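Local atomic coordinates of Lpg2148(MvcA) (Legionella pneumophila subsp. pneumophila str. Philadelphia 1, PDB entry 6K11), a protein that probably acts as a deamidase-related Legionella effector that removes ubiquitin from the host enzyme UBE2N and so regulates its activity. Residues K176-C179 / T180-F183; I278-Y281 / I282-L285; R368-L371 / A372-H376. One frame throughout, in Å; residues are numbered along the deposited sequence.

Contact 1. Residues K176-C179 / T180-F183; sequences KKKC and TQLF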
ATOM      1  N   LYS A 176       8.534  34.012  17.289  1.00 41.91           N
ATOM      2  CA  LYS A 176       9.512  33.567  18.290  1.00 46.97           C
ATOM      3  C   LYS A 176       9.078  33.899  19.719  1.00 46.37           C
ATOM      4  O   LYS A 176       9.213  33.068  20.627  1.00 45.17           O
ATOM      5  CB  LYS A 176      10.879  34.191  18.016  1.00 46.91           C
ATOM      6  CG  LYS A 176      11.880  34.010  19.157  1.00 46.49           C
ATOM      7  CD  LYS A 176      13.304  33.816  18.628  1.00 51.02           C
ATOM      8  CE  LYS A 176      14.354  34.024  19.708  1.00 55.02           C
ATOM      9  NZ  LYS A 176      14.859  35.428  19.728  1.00 61.84           N
ATOM     10  N   LYS A 177       8.568  35.109  19.942  1.00 43.90           N
ATOM     11  CA  LYS A 177       8.152  35.494  21.290  1.00 44.68           C
ATOM     12  C   LYS A 177       7.089  34.554  21.849  1.00 45.12           C
ATOM     13  O   LYS A 177       7.153  34.155  23.021  1.00 44.40           O
ATOM     14  CB  LYS A 177       7.634  36.930  21.277  1.00 50.77           C
ATOM     15  CG  LYS A 177       7.242  37.478  22.635  1.00 50.03           C
ATOM     16  CD  LYS A 177       7.368  39.000  22.635  1.00 47.62           C
ATOM     17  CE  LYS A 177       7.030  39.587  23.995  1.00 49.08           C
ATOM     18  NZ  LYS A 177       7.501  41.006  24.110  1.00 44.00           N
ATOM     19  N   LYS A 178       6.096  34.205  21.035  1.00 42.89           N
ATOM     20  CA  LYS A 178       4.991  33.369  21.501  1.00 44.20           C
ATOM     21  C   LYS A 178       5.433  31.924  21.720  1.00 45.37           C
ATOM     22  O   LYS A 178       5.029  31.287  22.704  1.00 43.52           O
ATOM     23  CB  LYS A 178       3.838  33.421  20.490  1.00 43.03           C
ATOM     24  CG  LYS A 178       2.720  32.427  20.763  1.00 39.81           C
ATOM     25  CD  LYS A 178       2.097  32.649  22.121  1.00 47.83           C
ATOM     26  CE  LYS A 178       0.719  32.005  22.196  1.00 48.56           C
ATOM     27  NZ  LYS A 178       0.044  32.279  23.498  1.00 52.42           N
ATOM     28  N   CYS A 179       6.240  31.385  20.800  1.00 46.28           N
ATOM     29  CA  CYS A 179       6.793  30.045  20.979  1.00 38.11           C
ATOM     30  C   CYS A 179       7.591  29.953  22.271  1.00 43.30           C
ATOM     31  O   CYS A 179       7.469  28.977  23.021  1.00 38.50           O
ATOM     32  CB  CYS A 179       7.676  29.680  19.795  1.00 43.12           C
ATOM     33  SG  CYS A 179       6.743  29.443  18.292  1.00 39.95           S
ATOM     34  N   THR A 180       8.442  30.955  22.528  1.00 42.53           N
ATOM     35  CA  THR A 180       9.203  30.987  23.772  1.00 42.16           C
ATOM     36  C   THR A 180       8.276  30.924  24.978  1.00 43.09           C
ATOM     37  O   THR A 180       8.550  30.212  25.956  1.00 45.21           O
ATOM     38  CB  THR A 180      10.069  32.248  23.826  1.00 44.52           C
ATOM     39  OG1 THR A 180      11.050  32.205  22.781  1.00 43.62           O
ATOM     40  CG2 THR A 180      10.793  32.345  25.167  1.00 43.80           C
ATOM     41  N   GLN A 181       7.157  31.641  24.915  1.00 42.41           N
ATOM     42  CA  GLN A 181       6.211  31.629  26.024  1.00 41.52           C
ATOM     43  C   GLN A 181       5.587  30.248  26.214  1.00 44.99           C
ATOM     44  O   GLN A 181       5.550  29.717  27.330  1.00 42.85           O
ATOM     45  CB  GLN A 181       5.146  32.696  25.781  1.00 45.78           C
ATOM     46  CG  GLN A 181       4.123  32.808  26.880  1.00 46.99           C
ATOM     47  CD  GLN A 181       2.966  31.883  26.648  1.00 43.80           C
ATOM     48  OE1 GLN A 181       2.424  31.828  25.546  1.00 49.37           O
ATOM     49  NE2 GLN A 181       2.581  31.135  27.677  1.00 43.55           N
ATOM     50  N   LEU A 182       5.065  29.659  25.134  1.00 41.91           N
ATOM     51  CA  LEU A 182       4.480  28.321  25.222  1.00 40.10           C
ATOM     52  C   LEU A 182       5.515  27.299  25.666  1.00 35.95           C
ATOM     53  O   LEU A 182       5.205  26.385  26.442  1.00 41.79           O
ATOM     54  CB  LEU A 182       3.900  27.906  23.861  1.00 42.96           C
ATOM     55  CG  LEU A 182       2.659  28.612  23.332  1.00 38.62           C
ATOM     56  CD1 LEU A 182       2.447  28.282  21.840  1.00 43.30           C
ATOM     57  CD2 LEU A 182       1.450  28.220  24.149  1.00 35.32           C
ATOM     58  N   PHE A 183       6.752  27.440  25.175  1.00 38.39           N
ATOM     59  CA  PHE A 183       7.820  26.505  25.517  1.00 41.96           C
ATOM     60  C   PHE A 183       8.050  26.475  27.023  1.00 43.58           C
ATOM     61  O   PHE A 183       8.115  25.400  27.638  1.00 41.96           O
ATOM     62  CB  PHE A 183       9.092  26.905  24.769  1.00 41.63           C
ATOM     63  CG  PHE A 183      10.279  26.006  25.008  1.00 44.15           C
ATOM     64  CD1 PHE A 183      11.152  26.250  26.058  1.00 45.68           C
ATOM     65  CD2 PHE A 183      10.551  24.950  24.154  1.00 43.50           C
ATOM     66  CE1 PHE A 183      12.257  25.448  26.265  1.00 47.42           C
ATOM     67  CE2 PHE A 183      11.658  24.144  24.354  1.00 47.63           C
ATOM     68  CZ  PHE A 183      12.515  24.398  25.413  1.00 47.98           C
TER

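Contact 2. Residues I278-Y281 / I282-L285; sequences IDKY and IEKL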
ATOM      1  N   ILE A 278     -20.916  -8.304  -7.343  1.00 38.32           N
ATOM      2  CA  ILE A 278     -20.226  -7.012  -7.305  1.00 39.72           C
ATOM      3  C   ILE A 278     -21.012  -5.986  -6.491  1.00 46.09           C
ATOM      4  O   ILE A 278     -20.421  -5.139  -5.803  1.00 41.85           O
ATOM      5  CB  ILE A 278     -19.954  -6.510  -8.735  1.00 38.84           C
ATOM      6  CG1 ILE A 278     -19.166  -5.191  -8.708  1.00 44.80           C
ATOM      7  CG2 ILE A 278     -21.265  -6.357  -9.521  1.00 42.62           C
ATOM      8  CD1 ILE A 278     -17.842  -5.270  -7.929  1.00 42.78           C
ATOM      9  N   ASP A 279     -22.350  -6.037  -6.553  1.00 43.26           N
ATOM     10  CA  ASP A 279     -23.159  -5.070  -5.813  1.00 45.87           C
ATOM     11  C   ASP A 279     -22.937  -5.213  -4.312  1.00 41.31           C
ATOM     12  O   ASP A 279     -22.684  -4.224  -3.616  1.00 43.61           O
ATOM     13  CB  ASP A 279     -24.644  -5.238  -6.151  1.00 48.04           C
ATOM     14  CG  ASP A 279     -24.977  -4.827  -7.575  1.00 53.03           C
ATOM     15  OD1 ASP A 279     -24.361  -3.875  -8.099  1.00 56.43           O
ATOM     16  OD2 ASP A 279     -25.878  -5.458  -8.168  1.00 64.26           O
ATOM     17  N   LYS A 280     -23.016  -6.447  -3.800  1.00 42.31           N
ATOM     18  CA  LYS A 280     -22.766  -6.689  -2.381  1.00 43.56           C
ATOM     19  C   LYS A 280     -21.339  -6.328  -1.985  1.00 40.91           C
ATOM     20  O   LYS A 280     -21.117  -5.770  -0.904  1.00 38.35           O
ATOM     21  CB  LYS A 280     -23.049  -8.150  -2.030  1.00 45.46           C
ATOM     22  CG  LYS A 280     -23.171  -8.401  -0.524  1.00 50.47           C
ATOM     23  CD  LYS A 280     -24.410  -7.710   0.047  1.00 56.06           C
ATOM     24  CE  LYS A 280     -25.681  -8.173  -0.669  1.00 57.54           C
ATOM     25  NZ  LYS A 280     -26.578  -7.049  -1.081  1.00 60.02           N
ATOM     26  N   TYR A 281     -20.354  -6.668  -2.830  1.00 38.64           N
ATOM     27  CA  TYR A 281     -18.973  -6.266  -2.552  1.00 38.40           C
ATOM     28  C   TYR A 281     -18.863  -4.749  -2.412  1.00 37.11           C
ATOM     29  O   TYR A 281     -18.255  -4.245  -1.461  1.00 35.64           O
ATOM     30  CB  TYR A 281     -18.019  -6.781  -3.648  1.00 36.05           C
ATOM     31  CG  TYR A 281     -16.531  -6.725  -3.269  1.00 34.33           C
ATOM     32  CD1 TYR A 281     -15.777  -5.575  -3.497  1.00 36.74           C
ATOM     33  CD2 TYR A 281     -15.886  -7.822  -2.690  1.00 34.84           C
ATOM     34  CE1 TYR A 281     -14.427  -5.502  -3.158  1.00 32.71           C
ATOM     35  CE2 TYR A 281     -14.517  -7.759  -2.347  1.00 34.73           C
ATOM     36  CZ  TYR A 281     -13.802  -6.590  -2.584  1.00 34.90           C
ATOM     37  OH  TYR A 281     -12.454  -6.499  -2.242  1.00 31.39           O
ATOM     38  N   ILE A 282     -19.459  -3.999  -3.343  1.00 36.34           N
ATOM     39  CA  ILE A 282     -19.373  -2.540  -3.264  1.00 37.63           C
ATOM     40  C   ILE A 282     -20.073  -2.030  -2.007  1.00 38.19           C
ATOM     41  O   ILE A 282     -19.583  -1.116  -1.329  1.00 37.90           O
ATOM     42  CB  ILE A 282     -19.952  -1.890  -4.537  1.00 42.68           C
ATOM     43  CG1 ILE A 282     -19.062  -2.184  -5.740  1.00 38.92           C
ATOM     44  CG2 ILE A 282     -20.076  -0.387  -4.351  1.00 43.84           C
ATOM     45  CD1 ILE A 282     -19.644  -1.692  -7.049  1.00 42.35           C
ATOM     46  N   GLU A 283     -21.223  -2.614  -1.673  1.00 36.98           N
ATOM     47  CA  GLU A 283     -21.950  -2.156  -0.497  1.00 41.53           C
ATOM     48  C   GLU A 283     -21.108  -2.306   0.758  1.00 39.79           C
ATOM     49  O   GLU A 283     -21.081  -1.408   1.606  1.00 42.20           O
ATOM     50  CB  GLU A 283     -23.265  -2.924  -0.366  1.00 44.10           C
ATOM     51  CG  GLU A 283     -24.299  -2.492  -1.402  1.00 46.88           C
ATOM     52  CD  GLU A 283     -25.452  -3.466  -1.498  1.00 55.76           C
ATOM     53  OE1 GLU A 283     -25.671  -4.221  -0.519  1.00 55.96           O
ATOM     54  OE2 GLU A 283     -26.130  -3.477  -2.553  1.00 59.66           O
ATOM     55  N   LYS A 284     -20.384  -3.424   0.877  1.00 36.33           N
ATOM     56  CA  LYS A 284     -19.541  -3.628   2.049  1.00 38.59           C
ATOM     57  C   LYS A 284     -18.352  -2.675   2.059  1.00 36.68           C
ATOM     58  O   LYS A 284     -17.912  -2.246   3.134  1.00 37.86           O
ATOM     59  CB  LYS A 284     -19.077  -5.082   2.105  1.00 39.01           C
ATOM     60  CG  LYS A 284     -20.118  -6.036   2.689  1.00 46.19           C
ATOM     61  CD  LYS A 284     -19.437  -7.261   3.311  1.00 52.14           C
ATOM     62  CE  LYS A 284     -20.362  -8.018   4.252  1.00 56.60           C
ATOM     63  NZ  LYS A 284     -19.814  -9.369   4.592  1.00 57.96           N
ATOM     64  N   LEU A 285     -17.816  -2.338   0.882  1.00 39.19           N
ATOM     65  CA  LEU A 285     -16.770  -1.318   0.804  1.00 40.18           C
ATOM     66  C   LEU A 285     -17.282   0.020   1.316  1.00 40.36           C
ATOM     67  O   LEU A 285     -16.586   0.725   2.054  1.00 40.24           O
ATOM     68  CB  LEU A 285     -16.271  -1.160  -0.633  1.00 38.16           C
ATOM     69  CG  LEU A 285     -15.321  -2.216  -1.190  1.00 36.36           C
ATOM     70  CD1 LEU A 285     -14.846  -1.809  -2.603  1.00 34.06           C
ATOM     71  CD2 LEU A 285     -14.148  -2.436  -0.265  1.00 39.67           C
TER

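Contact 3. Residues R368-L371 / A372-H376; sequences RAKL and AMTEH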
ATOM      1  N   ARG A 368      19.721 -17.137 -10.150  1.00 31.08           N
ATOM      2  CA  ARG A 368      20.433 -16.193 -11.004  1.00 33.35           C
ATOM      3  C   ARG A 368      20.378 -14.778 -10.442  1.00 33.27           C
ATOM      4  O   ARG A 368      21.342 -14.027 -10.592  1.00 35.00           O
ATOM      5  CB  ARG A 368      19.872 -16.231 -12.435  1.00 34.34           C
ATOM      6  CG  ARG A 368      20.146 -17.553 -13.155  1.00 34.41           C
ATOM      7  CD  ARG A 368      19.183 -17.804 -14.325  1.00 38.81           C
ATOM      8  NE  ARG A 368      19.210 -16.739 -15.325  1.00 38.46           N
ATOM      9  CZ  ARG A 368      18.536 -16.789 -16.471  1.00 43.36           C
ATOM     10  NH1 ARG A 368      17.790 -17.855 -16.753  1.00 37.29           N
ATOM     11  NH2 ARG A 368      18.603 -15.780 -17.330  1.00 40.46           N
ATOM     12  N   ALA A 369      19.281 -14.397  -9.775  1.00 27.97           N
ATOM     13  CA  ALA A 369      19.229 -13.078  -9.143  1.00 30.45           C
ATOM     14  C   ALA A 369      20.207 -12.989  -7.976  1.00 33.11           C
ATOM     15  O   ALA A 369      20.852 -11.952  -7.770  1.00 31.45           O
ATOM     16  CB  ALA A 369      17.803 -12.764  -8.668  1.00 29.29           C
ATOM     17  N   LYS A 370      20.331 -14.068  -7.202  1.00 29.62           N
ATOM     18  CA  LYS A 370      21.280 -14.073  -6.084  1.00 31.25           C
ATOM     19  C   LYS A 370      22.722 -13.974  -6.579  1.00 29.06           C
ATOM     20  O   LYS A 370      23.526 -13.205  -6.040  1.00 34.89           O
ATOM     21  CB  LYS A 370      21.080 -15.341  -5.247  1.00 30.84           C
ATOM     22  CG  LYS A 370      22.057 -15.481  -4.053  1.00 33.64           C
ATOM     23  CD  LYS A 370      21.622 -16.636  -3.139  1.00 33.66           C
ATOM     24  CE  LYS A 370      22.284 -16.553  -1.760  1.00 41.91           C
ATOM     25  NZ  LYS A 370      21.803 -17.621  -0.821  1.00 40.75           N
ATOM     26  N   LEU A 371      23.070 -14.760  -7.595  1.00 33.75           N
ATOM     27  CA  LEU A 371      24.404 -14.671  -8.174  1.00 35.80           C
ATOM     28  C   LEU A 371      24.693 -13.262  -8.683  1.00 37.37           C
ATOM     29  O   LEU A 371      25.762 -12.697  -8.417  1.00 35.82           O
ATOM     30  CB  LEU A 371      24.539 -15.695  -9.295  1.00 36.72           C
ATOM     31  CG  LEU A 371      25.868 -15.589 -10.032  1.00 44.07           C
ATOM     32  CD1 LEU A 371      26.999 -16.041  -9.103  1.00 44.51           C
ATOM     33  CD2 LEU A 371      25.846 -16.390 -11.320  1.00 50.47           C
ATOM     34  N   ALA A 372      23.748 -12.673  -9.421  1.00 36.26           N
ATOM     35  CA  ALA A 372      23.954 -11.325  -9.948  1.00 36.26           C
ATOM     36  C   ALA A 372      24.114 -10.311  -8.822  1.00 37.09           C
ATOM     37  O   ALA A 372      24.972  -9.412  -8.888  1.00 34.74           O
ATOM     38  CB  ALA A 372      22.793 -10.933 -10.863  1.00 34.07           C
ATOM     39  N   MET A 373      23.286 -10.425  -7.786  1.00 34.71           N
ATOM     40  CA  MET A 373      23.406  -9.533  -6.637  1.00 33.80           C
ATOM     41  C   MET A 373      24.784  -9.657  -5.993  1.00 35.12           C
ATOM     42  O   MET A 373      25.440  -8.646  -5.699  1.00 35.73           O
ATOM     43  CB  MET A 373      22.298  -9.839  -5.616  1.00 34.49           C
ATOM     44  CG  MET A 373      22.304  -8.917  -4.390  1.00 34.32           C
ATOM     45  SD  MET A 373      21.076  -9.305  -3.096  1.00 26.32           S
ATOM     46  CE  MET A 373      21.600  -8.153  -1.820  1.00 42.15           C
ATOM     47  N   THR A 374      25.242 -10.893  -5.772  1.00 34.24           N
ATOM     48  CA  THR A 374      26.508 -11.106  -5.071  1.00 36.01           C
ATOM     49  C   THR A 374      27.685 -10.590  -5.894  1.00 38.32           C
ATOM     50  O   THR A 374      28.565  -9.890  -5.379  1.00 38.73           O
ATOM     51  CB  THR A 374      26.692 -12.591  -4.763  1.00 38.53           C
ATOM     52  OG1 THR A 374      25.564 -13.072  -4.014  1.00 36.53           O
ATOM     53  CG2 THR A 374      27.958 -12.806  -3.952  1.00 40.74           C
ATOM     54  N   GLU A 375      27.716 -10.928  -7.185  1.00 39.10           N
ATOM     55  CA  GLU A 375      28.819 -10.480  -8.028  1.00 39.26           C
ATOM     56  C   GLU A 375      28.819  -8.959  -8.172  1.00 38.93           C
ATOM     57  O   GLU A 375      29.882  -8.327  -8.140  1.00 36.32           O
ATOM     58  CB  GLU A 375      28.747 -11.187  -9.384  1.00 41.67           C
ATOM     59  CG  GLU A 375      28.903 -12.708  -9.249  1.00 46.96           C
ATOM     60  CD  GLU A 375      28.948 -13.459 -10.578  1.00 56.03           C
ATOM     61  OE1 GLU A 375      29.490 -14.595 -10.606  1.00 57.87           O
ATOM     62  OE2 GLU A 375      28.431 -12.926 -11.591  1.00 60.17           O
ATOM     63  N   HIS A 376      27.635  -8.348  -8.286  1.00 35.28           N
ATOM     64  CA  HIS A 376      27.566  -6.896  -8.419  1.00 38.44           C
ATOM     65  C   HIS A 376      28.032  -6.204  -7.141  1.00 42.03           C
ATOM     66  O   HIS A 376      28.744  -5.191  -7.192  1.00 38.82           O
ATOM     67  CB  HIS A 376      26.139  -6.475  -8.789  1.00 37.25           C
ATOM     68  CG  HIS A 376      26.042  -5.120  -9.424  1.00 37.40           C
ATOM     69  ND1 HIS A 376      26.886  -4.706 -10.437  1.00 37.58           N
ATOM     70  CD2 HIS A 376      25.204  -4.081  -9.186  1.00 37.49           C
ATOM     71  CE1 HIS A 376      26.564  -3.476 -10.800  1.00 34.82           C
ATOM     72  NE2 HIS A 376      25.550  -3.072 -10.058  1.00 37.72           N
TER

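Contact 1. Residues K176-C179 / T180-F183
The first two turns of helix 176-185, within the MvcA insertion domain, bring K178 against both Q181 and L182. K178 and Q181 run alongside each other in the same direction. Both have CG anti to the backbone N (chi1 171° and -179°), and both chains then bend at chi2. This brings K178 NZ to 3.2 Å from Q181 OE1, a hydrogen bond from the ammonium group to the amide oxygen. The donor is tilted from the plane of that amide. The aliphatic part of the lysine takes part as well: K178 CD lies 3.5 Å from Q181 OE1. Towards L182 the same chain runs at a slant, and K178 CE is 4.1 Å from L182 CG. L182 in turn packs on A210, E213 and I214 of helix 206-220, and K178 NZ also forms a salt bridge with E213.

Around the helix, T180 turns its hydroxyl back over the preceding turn. T180 OG1 lies 3.0 Å from K176 O, but its stronger partner is E157 O, with which it is hydrogen-bonded. T180 N donates to K176 O at 2.9 Å, so the carbonyl already has its regular helical partner. L182 N binds K178 O at 2.9 Å, with a nearly straight N-H...O angle of 172°. F183 N binds C179 O at 2.7 Å.

The K178 ammonium group is thus shared between a neutral amide on its own helix and a carboxylate on helix 206-220. The charge of E213 probably dominates its electrostatics, while Q181 OE1 adds a second, uncharged acceptor that probably helps to fix where the lysine ends.

Contact 2. Residues I278-Y281 / I282-L285
K280 and E283 make the salt bridge of this helical turn, with K280 NZ 3.0 Å from E283 OE1. The ammonium group comes to the syn side of that oxygen, 32° out of the carboxylate plane. The lysine bends at chi2, chi3 and chi4, which curls its end back over the helix surface towards the glutamate. E283 has CG beside its own backbone N (chi1 -73°) and is extended beyond it. E283 CG therefore passes 3.2 Å from D279 O. The other carboxylate oxygen, E283 OE2, has its own salt bridge to K107 of helix 104-111. E283 is thus held between two lysines, which probably stabilises its negative charge.

The turn belongs to helix 278-288, which packs against helices 104-111 and 294-305, where the buried ring of Y281 stacks with F304, and also meets strand 228-238 of the antiparallel sheet.

Apolar contacts join residues four apart. I278 CG1 is 3.9 Å from I282 CD1, and the two side chains meet at an oblique angle. Y281 CE1 lies 3.8 Å from L285 CD1, which approaches the ring obliquely.

Backbone bonds of the alpha-helical pattern tie the two segments together. I282 N donates to I278 O at 2.9 Å, and E283 N to D279 O at 2.9 Å. K284 N and L285 N follow with K280 O and Y281 O.

Contact 3. Residues R368-L371 / A372-H376
L371 has CG anti to its own N (chi1 175°), whereas E375 CG points away from its carbonyl carbon (chi1 -62°) and the chain is extended from there. These torsions swing the two side chains across each other over one turn of helix 358-381, the C-terminal helix. L371 CD1 comes to 3.2 Å from E375 OE1 and 3.6 Å from E375 CD. The contact is a methyl group against a carboxylate, and both residues are exposed. E375 CG also lies 3.2 Å from L371 O, the carbonyl that accepts E375 N at 2.9 Å.

The side of the turn facing the neighbouring helices is built differently. A372 is buried, with its CB 3.4 Å from R368 O. It packs on E29 of helix 28-39, while the extended M373 reaches S39 of the same helix and V60 of helix 49-64. T374 and K370 both touch V57 of helix 49-64.

T374 also turns its hydroxyl back along the helix. K370 O thereby accepts two hydrogen bonds from one residue: T374 N at 2.9 Å and T374 OG1, also at 2.9 Å. The two donors approach from opposite faces of the carbonyl plane, with OG1 lying 37° out of it.

The three contacts follow one another along the chain, each within a single helix: 176-185, 278-288 and 358-381. None touches another. The centres of contacts 1 and 2 are about 52 Å apart, those of contacts 1 and 3 about 56 Å, and those of contacts 2 and 3 about 45 Å. Contacts 2 and 3 lie on opposite sides of the chain's centre. Each is therefore local packing in its own part of the fold. Contact 1 belongs to the MvcA insertion domain, far from the centre of the chain. Contact 2 packs by the antiparallel sheet that includes strand 228-238. Contact 3 joins the last helix to helices 28-39 and 49-64 from early in the chain.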